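Local coordinates for glucose import ATP-binding protein GlcV (PDB 1OXX) that hydrolyses ATP as the nucleotide-binding subunit of an ABC transporter and couples that energy to glucose uptake, at residues Pro95-Thr98 / Ala99-Ile103; Phe47-Ile51 / Ala52-Val56; Phe105-Thr108 / Asn109-Met112. The protein carries 1 engineered substitution. All blocks are in the same frame, centred on the assembly; numbering follows the deposited sequence.

Contact 1. Residues Pro95-Thr98 / Ala99-Ile103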
ATOM      1  N   PRO A  95     -23.761 -11.443   9.640  1.00  4.98           N
ATOM      2  CA  PRO A  95     -24.187 -10.938  10.943  1.00  6.95           C
ATOM      3  C   PRO A  95     -25.015 -11.912  11.766  1.00  7.46           C
ATOM      4  O   PRO A  95     -24.994 -11.798  12.997  1.00  5.01           O
ATOM      5  CB  PRO A  95     -24.999  -9.686  10.576  1.00  9.18           C
ATOM      6  CG  PRO A  95     -25.441  -9.949   9.171  1.00 12.24           C
ATOM      7  CD  PRO A  95     -24.302 -10.633   8.525  1.00  6.34           C
ATOM      8  N   ASN A  96     -25.753 -12.818  11.125  1.00  3.81           N
ATOM      9  CA  ASN A  96     -26.586 -13.764  11.853  1.00  5.93           C
ATOM     10  C   ASN A  96     -26.034 -15.182  11.898  1.00  9.22           C
ATOM     11  O   ASN A  96     -26.777 -16.157  12.076  1.00  9.40           O
ATOM     12  CB  ASN A  96     -28.003 -13.788  11.309  1.00  6.12           C
ATOM     13  CG  ASN A  96     -28.975 -14.330  12.319  1.00 11.71           C
ATOM     14  OD1 ASN A  96     -28.742 -14.222  13.532  1.00  9.96           O
ATOM     15  ND2 ASN A  96     -30.067 -14.929  11.845  1.00  8.54           N
ATOM     16  N   LEU A  97     -24.726 -15.287  11.736  1.00  6.13           N
ATOM     17  CA  LEU A  97     -24.025 -16.550  11.954  1.00  5.41           C
ATOM     18  C   LEU A  97     -23.047 -16.277  13.098  1.00  4.35           C
ATOM     19  O   LEU A  97     -22.468 -15.189  13.181  1.00  4.57           O
ATOM     20  CB  LEU A  97     -23.268 -17.013  10.700  1.00  6.00           C
ATOM     21  CG  LEU A  97     -24.061 -17.585   9.512  1.00  9.47           C
ATOM     22  CD1 LEU A  97     -23.091 -18.144   8.477  1.00  9.30           C
ATOM     23  CD2 LEU A  97     -25.088 -18.627   9.943  1.00 19.61           C
ATOM     24  N   THR A  98     -22.858 -17.242  13.990  1.00  4.06           N
ATOM     25  CA  THR A  98     -21.889 -17.047  15.041  1.00  3.85           C
ATOM     26  C   THR A  98     -20.493 -17.051  14.430  1.00  2.95           C
ATOM     27  O   THR A  98     -20.310 -17.368  13.249  1.00  4.31           O
ATOM     28  CB  THR A  98     -21.940 -18.172  16.067  1.00  3.52           C
ATOM     29  OG1 THR A  98     -21.680 -19.424  15.400  1.00  5.23           O
ATOM     30  CG2 THR A  98     -23.314 -18.307  16.690  1.00  5.45           C
ATOM     31  N   ALA A  99     -19.487 -16.736  15.228  1.00  2.14           N
ATOM     32  CA  ALA A  99     -18.118 -16.798  14.744  1.00  3.37           C
ATOM     33  C   ALA A  99     -17.820 -18.214  14.223  1.00  3.06           C
ATOM     34  O   ALA A  99     -17.230 -18.375  13.161  1.00  4.43           O
ATOM     35  CB  ALA A  99     -17.151 -16.377  15.844  1.00  4.06           C
ATOM     36  N   PHE A 100     -18.216 -19.247  14.963  1.00  3.18           N
ATOM     37  CA  PHE A 100     -18.002 -20.618  14.521  1.00  5.01           C
ATOM     38  C   PHE A 100     -18.638 -20.833  13.157  1.00  4.52           C
ATOM     39  O   PHE A 100     -18.033 -21.381  12.272  1.00  4.16           O
ATOM     40  CB  PHE A 100     -18.630 -21.627  15.505  1.00  5.35           C
ATOM     41  CG  PHE A 100     -18.457 -23.070  15.095  1.00  4.99           C
ATOM     42  CD1 PHE A 100     -17.373 -23.789  15.512  1.00  5.92           C
ATOM     43  CD2 PHE A 100     -19.343 -23.672  14.231  1.00  4.85           C
ATOM     44  CE1 PHE A 100     -17.202 -25.103  15.125  1.00  9.89           C
ATOM     45  CE2 PHE A 100     -19.173 -24.980  13.845  1.00  4.91           C
ATOM     46  CZ  PHE A 100     -18.096 -25.691  14.289  1.00  7.69           C
ATOM     47  N   GLU A 101     -19.897 -20.441  13.019  1.00  4.25           N
ATOM     48  CA  GLU A 101     -20.627 -20.643  11.794  1.00  5.94           C
ATOM     49  C   GLU A 101     -19.998 -19.882  10.637  1.00  3.01           C
ATOM     50  O   GLU A 101     -19.966 -20.356   9.488  1.00  6.96           O
ATOM     51  CB  GLU A 101     -22.082 -20.205  12.005  1.00  5.39           C
ATOM     52  CG  GLU A 101     -22.884 -21.132  12.904  1.00  7.49           C
ATOM     53  CD  GLU A 101     -24.318 -20.676  13.122  1.00 10.18           C
ATOM     54  OE1 GLU A 101     -24.553 -19.509  13.494  1.00  6.72           O
ATOM     55  OE2 GLU A 101     -25.233 -21.521  12.929  1.00 19.19           O
ATOM     56  N   ASN A 102     -19.473 -18.691  10.922  1.00  3.55           N
ATOM     57  CA  ASN A 102     -18.806 -17.906   9.895  1.00  5.35           C
ATOM     58  C   ASN A 102     -17.542 -18.610   9.407  1.00  4.14           C
ATOM     59  O   ASN A 102     -17.257 -18.631   8.213  1.00  5.88           O
ATOM     60  CB  ASN A 102     -18.443 -16.519  10.425  1.00  3.73           C
ATOM     61  CG  ASN A 102     -19.487 -15.489  10.101  1.00  7.73           C
ATOM     62  OD1 ASN A 102     -19.557 -14.996   8.964  1.00 12.15           O
ATOM     63  ND2 ASN A 102     -20.321 -15.151  11.085  1.00  4.38           N
ATOM     64  N   ILE A 103     -16.769 -19.169  10.332  1.00  5.10           N
ATOM     65  CA  ILE A 103     -15.528 -19.841   9.982  1.00  3.93           C
ATOM     66  C   ILE A 103     -15.793 -21.183   9.291  1.00  7.36           C
ATOM     67  O   ILE A 103     -15.047 -21.585   8.390  1.00  7.84           O
ATOM     68  CB  ILE A 103     -14.648 -20.003  11.219  1.00  5.86           C
ATOM     69  CG1 ILE A 103     -14.300 -18.631  11.813  1.00  6.05           C
ATOM     70  CG2 ILE A 103     -13.374 -20.783  10.883  1.00  4.99           C
ATOM     71  CD1 ILE A 103     -13.652 -18.710  13.223  1.00  7.52           C
TER

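Contact 2. Residues Phe47-Ile51 / Ala52-Val56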
ATOM      1  N   PHE A  47      -7.833  -5.553 -10.114  1.00  6.71           N
ATOM      2  CA  PHE A  47      -6.707  -6.479 -10.174  1.00  4.31           C
ATOM      3  C   PHE A  47      -6.897  -7.612  -9.175  1.00  5.04           C
ATOM      4  O   PHE A  47      -6.745  -8.784  -9.501  1.00  5.74           O
ATOM      5  CB  PHE A  47      -5.394  -5.749  -9.871  1.00  7.07           C
ATOM      6  CG  PHE A  47      -4.174  -6.627  -9.937  1.00  9.05           C
ATOM      7  CD1 PHE A  47      -3.633  -6.997 -11.154  1.00 14.74           C
ATOM      8  CD2 PHE A  47      -3.562  -7.076  -8.784  1.00 10.20           C
ATOM      9  CE1 PHE A  47      -2.500  -7.808 -11.216  1.00 14.61           C
ATOM     10  CE2 PHE A  47      -2.432  -7.877  -8.848  1.00 13.60           C
ATOM     11  CZ  PHE A  47      -1.906  -8.244 -10.062  1.00 14.28           C
ATOM     12  N   MET A  48      -7.265  -7.265  -7.953  1.00  3.54           N
ATOM     13  CA  MET A  48      -7.412  -8.282  -6.942  1.00  7.66           C
ATOM     14  C   MET A  48      -8.518  -9.275  -7.283  1.00  7.80           C
ATOM     15  O   MET A  48      -8.407 -10.483  -7.030  1.00  7.48           O
ATOM     16  CB  MET A  48      -7.692  -7.626  -5.593  1.00 10.01           C
ATOM     17  CG  MET A  48      -7.775  -8.660  -4.468  0.33 18.19           C
ATOM     18  SD  MET A  48      -6.846  -8.331  -2.968  0.33 13.85           S
ATOM     19  CE  MET A  48      -5.271  -8.968  -3.438  0.33 11.63           C
ATOM     20  N   ARG A  49      -9.615  -8.756  -7.828  1.00  6.72           N
ATOM     21  CA  ARG A  49     -10.737  -9.600  -8.200  1.00  8.78           C
ATOM     22  C   ARG A  49     -10.336 -10.565  -9.319  1.00  6.66           C
ATOM     23  O   ARG A  49     -10.812 -11.696  -9.366  1.00  7.20           O
ATOM     24  CB  ARG A  49     -11.936  -8.742  -8.620  1.00  8.93           C
ATOM     25  CG  ARG A  49     -12.658  -8.124  -7.444  1.00 13.13           C
ATOM     26  CD  ARG A  49     -13.760  -7.158  -7.816  1.00 15.06           C
ATOM     27  NE  ARG A  49     -14.930  -7.793  -8.405  1.00 17.55           N
ATOM     28  CZ  ARG A  49     -15.876  -8.397  -7.704  1.00 18.85           C
ATOM     29  NH1 ARG A  49     -15.797  -8.445  -6.388  1.00 19.93           N
ATOM     30  NH2 ARG A  49     -16.918  -8.938  -8.324  1.00 21.72           N
ATOM     31  N   ILE A  50      -9.459 -10.115 -10.213  1.00  6.40           N
ATOM     32  CA  ILE A  50      -8.970 -10.992 -11.267  1.00  4.58           C
ATOM     33  C   ILE A  50      -8.090 -12.088 -10.669  1.00  4.39           C
ATOM     34  O   ILE A  50      -8.189 -13.262 -11.057  1.00  5.71           O
ATOM     35  CB  ILE A  50      -8.259 -10.179 -12.354  1.00  5.87           C
ATOM     36  CG1 ILE A  50      -9.306  -9.453 -13.185  1.00  8.94           C
ATOM     37  CG2 ILE A  50      -7.420 -11.071 -13.240  1.00  8.80           C
ATOM     38  CD1 ILE A  50      -8.750  -8.478 -14.200  1.00  6.35           C
ATOM     39  N   ILE A  51      -7.207 -11.735  -9.737  1.00  4.52           N
ATOM     40  CA  ILE A  51      -6.406 -12.781  -9.086  1.00  4.91           C
ATOM     41  C   ILE A  51      -7.316 -13.760  -8.327  1.00  4.90           C
ATOM     42  O   ILE A  51      -7.055 -14.958  -8.326  1.00  6.00           O
ATOM     43  CB  ILE A  51      -5.340 -12.176  -8.136  1.00  6.22           C
ATOM     44  CG1 ILE A  51      -4.463 -11.153  -8.855  1.00  4.85           C
ATOM     45  CG2 ILE A  51      -4.502 -13.277  -7.516  1.00  4.70           C
ATOM     46  CD1 ILE A  51      -3.748 -11.681 -10.075  1.00  6.75           C
ATOM     47  N   ALA A  52      -8.377 -13.257  -7.704  1.00  6.24           N
ATOM     48  CA  ALA A  52      -9.275 -14.127  -6.934  1.00  7.64           C
ATOM     49  C   ALA A  52     -10.134 -15.011  -7.821  1.00  7.99           C
ATOM     50  O   ALA A  52     -10.533 -16.102  -7.425  1.00  9.58           O
ATOM     51  CB  ALA A  52     -10.157 -13.302  -6.023  1.00  6.68           C
ATOM     52  N   GLY A  53     -10.425 -14.549  -9.027  1.00  5.39           N
ATOM     53  CA  GLY A  53     -11.288 -15.291  -9.924  1.00  5.06           C
ATOM     54  C   GLY A  53     -12.722 -14.774  -9.871  1.00  7.94           C
ATOM     55  O   GLY A  53     -13.630 -15.394 -10.422  1.00 12.09           O
ATOM     56  N   LEU A  54     -12.922 -13.639  -9.213  1.00  7.08           N
ATOM     57  CA  LEU A  54     -14.239 -12.991  -9.139  1.00  9.73           C
ATOM     58  C   LEU A  54     -14.499 -12.164 -10.399  1.00 11.73           C
ATOM     59  O   LEU A  54     -15.627 -11.728 -10.670  1.00 12.22           O
ATOM     60  CB  LEU A  54     -14.340 -12.123  -7.883  1.00  9.05           C
ATOM     61  CG  LEU A  54     -14.261 -12.918  -6.575  1.00 15.32           C
ATOM     62  CD1 LEU A  54     -14.090 -12.002  -5.388  1.00 16.25           C
ATOM     63  CD2 LEU A  54     -15.506 -13.786  -6.418  1.00 15.77           C
ATOM     64  N   ASP A  55     -13.430 -11.930 -11.151  1.00  9.19           N
ATOM     65  CA  ASP A  55     -13.504 -11.271 -12.439  1.00  8.14           C
ATOM     66  C   ASP A  55     -12.427 -11.899 -13.317  1.00  9.82           C
ATOM     67  O   ASP A  55     -11.652 -12.739 -12.848  1.00  9.21           O
ATOM     68  CB  ASP A  55     -13.303  -9.767 -12.295  1.00  9.35           C
ATOM     69  CG  ASP A  55     -13.856  -8.980 -13.480  1.00 17.53           C
ATOM     70  OD1 ASP A  55     -14.240  -9.587 -14.513  1.00 14.20           O
ATOM     71  OD2 ASP A  55     -13.942  -7.740 -13.455  1.00 24.80           O
ATOM     72  N   VAL A  56     -12.399 -11.519 -14.589  1.00  8.06           N
ATOM     73  CA  VAL A  56     -11.438 -12.060 -15.538  1.00  5.34           C
ATOM     74  C   VAL A  56     -10.794 -10.973 -16.376  1.00  7.49           C
ATOM     75  O   VAL A  56     -11.378  -9.904 -16.553  1.00  8.39           O
ATOM     76  CB  VAL A  56     -12.108 -13.061 -16.500  1.00 10.79           C
ATOM     77  CG1 VAL A  56     -12.615 -14.278 -15.730  1.00 14.36           C
ATOM     78  CG2 VAL A  56     -13.233 -12.406 -17.262  1.00 10.71           C
TER
HETATM   79  O   HOH W   1     -14.070  -6.439 -11.035  1.00 32.19           O
HETATM   80  O   HOH W   2     -16.875  -8.963 -11.486  1.00 46.09           O
HETATM   81  O   HOH W   3      -9.538 -14.489 -13.082  1.00 12.39           O

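Contact 3. Residues Phe105-Thr108 / Asn109-Met112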
ATOM      1  N   PHE A 105     -18.370 -21.885   7.384  1.00  7.54           N
ATOM      2  CA  PHE A 105     -19.093 -21.720   6.131  1.00  8.80           C
ATOM      3  C   PHE A 105     -18.354 -22.229   4.886  1.00  6.14           C
ATOM      4  O   PHE A 105     -18.949 -22.938   4.081  1.00  9.71           O
ATOM      5  CB  PHE A 105     -19.505 -20.255   5.953  1.00 11.43           C
ATOM      6  CG  PHE A 105     -20.494 -20.046   4.842  1.00 19.16           C
ATOM      7  CD1 PHE A 105     -21.814 -20.428   4.997  1.00 21.38           C
ATOM      8  CD2 PHE A 105     -20.096 -19.495   3.648  1.00 21.61           C
ATOM      9  CE1 PHE A 105     -22.726 -20.246   3.972  1.00 31.86           C
ATOM     10  CE2 PHE A 105     -21.003 -19.308   2.620  1.00 23.96           C
ATOM     11  CZ  PHE A 105     -22.319 -19.685   2.789  1.00 26.81           C
ATOM     12  N   PRO A 106     -17.082 -21.886   4.708  1.00  6.07           N
ATOM     13  CA  PRO A 106     -16.373 -22.337   3.505  1.00  8.16           C
ATOM     14  C   PRO A 106     -16.225 -23.848   3.419  1.00  7.43           C
ATOM     15  O   PRO A 106     -15.912 -24.357   2.344  1.00 10.61           O
ATOM     16  CB  PRO A 106     -15.000 -21.675   3.640  1.00 10.30           C
ATOM     17  CG  PRO A 106     -15.238 -20.484   4.541  1.00  9.11           C
ATOM     18  CD  PRO A 106     -16.251 -21.001   5.540  1.00  6.82           C
ATOM     19  N   LEU A 107     -16.441 -24.556   4.520  1.00  8.43           N
ATOM     20  CA  LEU A 107     -16.262 -26.007   4.543  1.00  6.50           C
ATOM     21  C   LEU A 107     -17.527 -26.788   4.207  1.00 13.37           C
ATOM     22  O   LEU A 107     -17.493 -28.014   4.149  1.00 12.60           O
ATOM     23  CB  LEU A 107     -15.792 -26.447   5.921  1.00  8.28           C
ATOM     24  CG  LEU A 107     -14.490 -25.833   6.450  1.00  6.19           C
ATOM     25  CD1 LEU A 107     -14.112 -26.417   7.797  1.00  8.19           C
ATOM     26  CD2 LEU A 107     -13.386 -26.061   5.452  1.00  7.35           C
ATOM     27  N   THR A 108     -18.617 -26.073   3.979  1.00 11.03           N
ATOM     28  CA  THR A 108     -19.935 -26.677   3.773  1.00 17.14           C
ATOM     29  C   THR A 108     -19.949 -27.807   2.755  1.00 18.20           C
ATOM     30  O   THR A 108     -20.550 -28.859   2.996  1.00 17.11           O
ATOM     31  CB  THR A 108     -20.923 -25.596   3.339  1.00 19.43           C
ATOM     32  OG1 THR A 108     -21.034 -24.606   4.363  1.00 19.91           O
ATOM     33  CG2 THR A 108     -22.331 -26.170   3.220  1.00 22.33           C
ATOM     34  N   ASN A 109     -19.298 -27.589   1.624  1.00 14.61           N
ATOM     35  CA  ASN A 109     -19.298 -28.586   0.559  1.00 23.65           C
ATOM     36  C   ASN A 109     -17.912 -29.157   0.258  1.00 18.60           C
ATOM     37  O   ASN A 109     -17.582 -29.462  -0.893  1.00 17.46           O
ATOM     38  CB  ASN A 109     -19.917 -27.989  -0.697  1.00 23.21           C
ATOM     39  CG  ASN A 109     -21.341 -27.500  -0.470  1.00 29.53           C
ATOM     40  OD1 ASN A 109     -22.230 -28.269  -0.074  1.00 26.16           O
ATOM     41  ND2 ASN A 109     -21.568 -26.217  -0.722  1.00 25.01           N
ATOM     42  N   MET A 110     -17.119 -29.335   1.310  1.00 13.56           N
ATOM     43  CA  MET A 110     -15.768 -29.870   1.181  1.00 10.86           C
ATOM     44  C   MET A 110     -15.668 -31.337   1.592  1.00  8.34           C
ATOM     45  O   MET A 110     -14.597 -31.841   1.898  1.00 14.06           O
ATOM     46  CB  MET A 110     -14.795 -29.007   1.984  1.00 10.62           C
ATOM     47  CG  MET A 110     -14.738 -27.570   1.475  1.00 12.75           C
ATOM     48  SD  MET A 110     -14.285 -27.468  -0.285  1.00 18.33           S
ATOM     49  CE  MET A 110     -12.712 -28.139  -0.165  1.00 18.29           C
ATOM     50  N   LYS A 111     -16.807 -32.014   1.587  1.00 10.79           N
ATOM     51  CA  LYS A 111     -16.872 -33.435   1.893  1.00 10.08           C
ATOM     52  C   LYS A 111     -16.284 -33.795   3.247  1.00 10.36           C
ATOM     53  O   LYS A 111     -15.666 -34.840   3.424  1.00 10.59           O
ATOM     54  CB  LYS A 111     -16.198 -34.247   0.785  1.00 16.74           C
ATOM     55  CG  LYS A 111     -16.893 -34.113  -0.559  1.00 21.01           C
ATOM     56  CD  LYS A 111     -16.240 -34.983  -1.624  0.50 28.83           C
ATOM     57  CE  LYS A 111     -14.907 -34.409  -2.091  0.50 33.16           C
ATOM     58  NZ  LYS A 111     -13.850 -34.489  -1.047  0.50 37.15           N
ATOM     59  N   MET A 112     -16.548 -32.941   4.231  1.00  7.89           N
ATOM     60  CA  MET A 112     -16.093 -33.158   5.585  1.00  8.19           C
ATOM     61  C   MET A 112     -17.272 -33.495   6.491  1.00  6.58           C
ATOM     62  O   MET A 112     -18.345 -32.910   6.358  1.00  7.74           O
ATOM     63  CB  MET A 112     -15.383 -31.898   6.093  1.00  9.11           C
ATOM     64  CG  MET A 112     -14.126 -31.590   5.290  1.00  9.41           C
ATOM     65  SD  MET A 112     -13.333 -30.024   5.690  1.00 12.25           S
ATOM     66  CE  MET A 112     -12.976 -30.234   7.329  1.00 11.16           C
TER
HETATM   67  O   HOH W   4     -18.023 -25.504   0.677  1.00 34.84           O
HETATM   68  O   HOH W   5     -18.290 -30.558   4.345  1.00 17.23           O

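Contact 1. Residues Pro95-Thr98 / Ala99-Ile103
T98 and E101 form a capping box at the start of helix 99-104, with T98 as the N-cap. The threonine places OG1 between its own backbone N and its carbonyl carbon (chi1 59°), which turns the oxygen toward the first helical turn. There OG1 accepts from E101 N at 3.1 Å, in a nearly straight bond. The return bond runs from T98 N to E101 OE1 at 2.9 Å, and OE1 takes it on its anti lone pair. E101 reaches back because CG lies anti to its carbonyl carbon (chi1 -71°) and the chain is extended beyond CG. L97 crosses the glutamate side chain at about a right angle. Its CB lies 3.6 Å from E101 CB, and its CD2 sits near the carboxylate. With an alanine in place of E101 the carboxylate is gone, and T98 N would probably be left without its partner in the box, while L97 would lose most of the side chain it packs against. N102 also binds T98. Its OD1 accepts from Y94 N, in the loop before the helix, which helps fix the amide. Outside the turn, A99 packs on V149 of helix 143-155 and F100 on V121 of helix 114-127. T98 O accepts twice from N102: the backbone N comes in nearly along the C=O axis at 2.8 Å, while ND2 sits above the carbonyl plane at 3.1 Å.

Contact 2. Residues Phe47-Ile51 / Ala52-Val56
R49 O takes three backbone hydrogen bonds from the residues that follow its helix. G53 N and L54 N each lie 2.9 Å from R49 O and are tilted moderately from the carbonyl plane. D55 N is at 3.2 Å from R49 O and stands well above that plane. One residue earlier along the helix, M48 O accepts from A52 N in the normal helical way. I50 O has a weak bond from G53 N. It also accepts from water 3 and from R82 NH1, and the same NH1 reaches I51 O. The pairs L54 N to R49 O and G53 N to I50 O make a Schellman motif, with G53 as the C-prime residue. It ends helix 41-52, the helix that begins within the Walker A P-loop of this ABC-ATPase domain. G53 has a positive phi (98°), and at these backbone angles any CB would collide with the carbonyl oxygen of A52. Beyond the glycine, the chain turns back along the helix. D55 O meets I50 CA in a CA-H...O contact, and water 3 joins D55 O to I50 O. D55 OD1 accepts from V56 N at 2.7 Å and forms a salt bridge with K11 NZ. The R49 chain bends at chi3 (70°), which lays its guanidinium over L54, with L54 CB 4.0 Å above the centre of one face. Two waters lie in the guanidinium plane, at its edge. Water 2 links NH2 to L54 O, and water 1 bridges NE, through a weak bond, to D55 OD2. The charges of R49 and D55 do not touch directly: R49 NE and D55 OD2 are 5.1 Å apart.

Contact 3. Residues Phe105-Thr108 / Asn109-Met112
L107 O accepts from M110 N at 3.2 Å, and this is the direct hydrogen bond between 105-108 and 109-112. The donor stands above the carbonyl plane, 62° out of it. A second polar group lies just upstream. F105 O accepts from both T108 N and T108 OG1, the hydroxyl at 2.7 Å. T108 OG1 is set beside its own backbone N (chi1 -61°), so both donors face the same carbonyl. Waters add to these bonds. Water 4 donates to P106 O and accepts from N109 N, which ties the two sides of the bend together. Water 5 accepts from M112 N and lies 2.7 Å from L107 O, to which it probably donates.

The apolar contacts centre on L107. L107 and M112 cross obliquely. The thioether grazes both leucine methyls: M112 SD lies 4.0 Å from L107 CD2, and M112 CE is at the same distance from L107 CD1. M110 CG is more distant, 4.5 Å from L107 CD2, and its bent chain leads away from the leucine. L107 also packs on V156, and M112 on I117 of helix 114-127. T108 and N109 lie side by side at the surface, pointing the same way. The bend at L107-M110 is a type I beta turn, in the loop that joins helix 99-104 to helix 114-127 in the ABC-ATPase domain.

Overall arrangement
All three contacts are local and lie in the ABC-ATPase domain. Contacts 1 and 3 adjoin in sequence, at the two ends of helix 99-104: contact 1 caps its start, and contact 3 turns the chain beyond it toward helix 114-127. Contact 2 ends a different helix, 41-52, and is about 15 Å from contact 1 at the nearest atoms. Contacts 1 and 2 are partly buried, whereas contact 3 is at the surface. The chemistry follows. Contact 1 uses side chains to satisfy backbone groups at a helix start. Contact 2 ends its helix with backbone donors and a glycine, against strands of the mixed sheet, and adds water bridges at R49. Contact 3 has one direct hydrogen bond across it, two water bridges and a loose apolar contact.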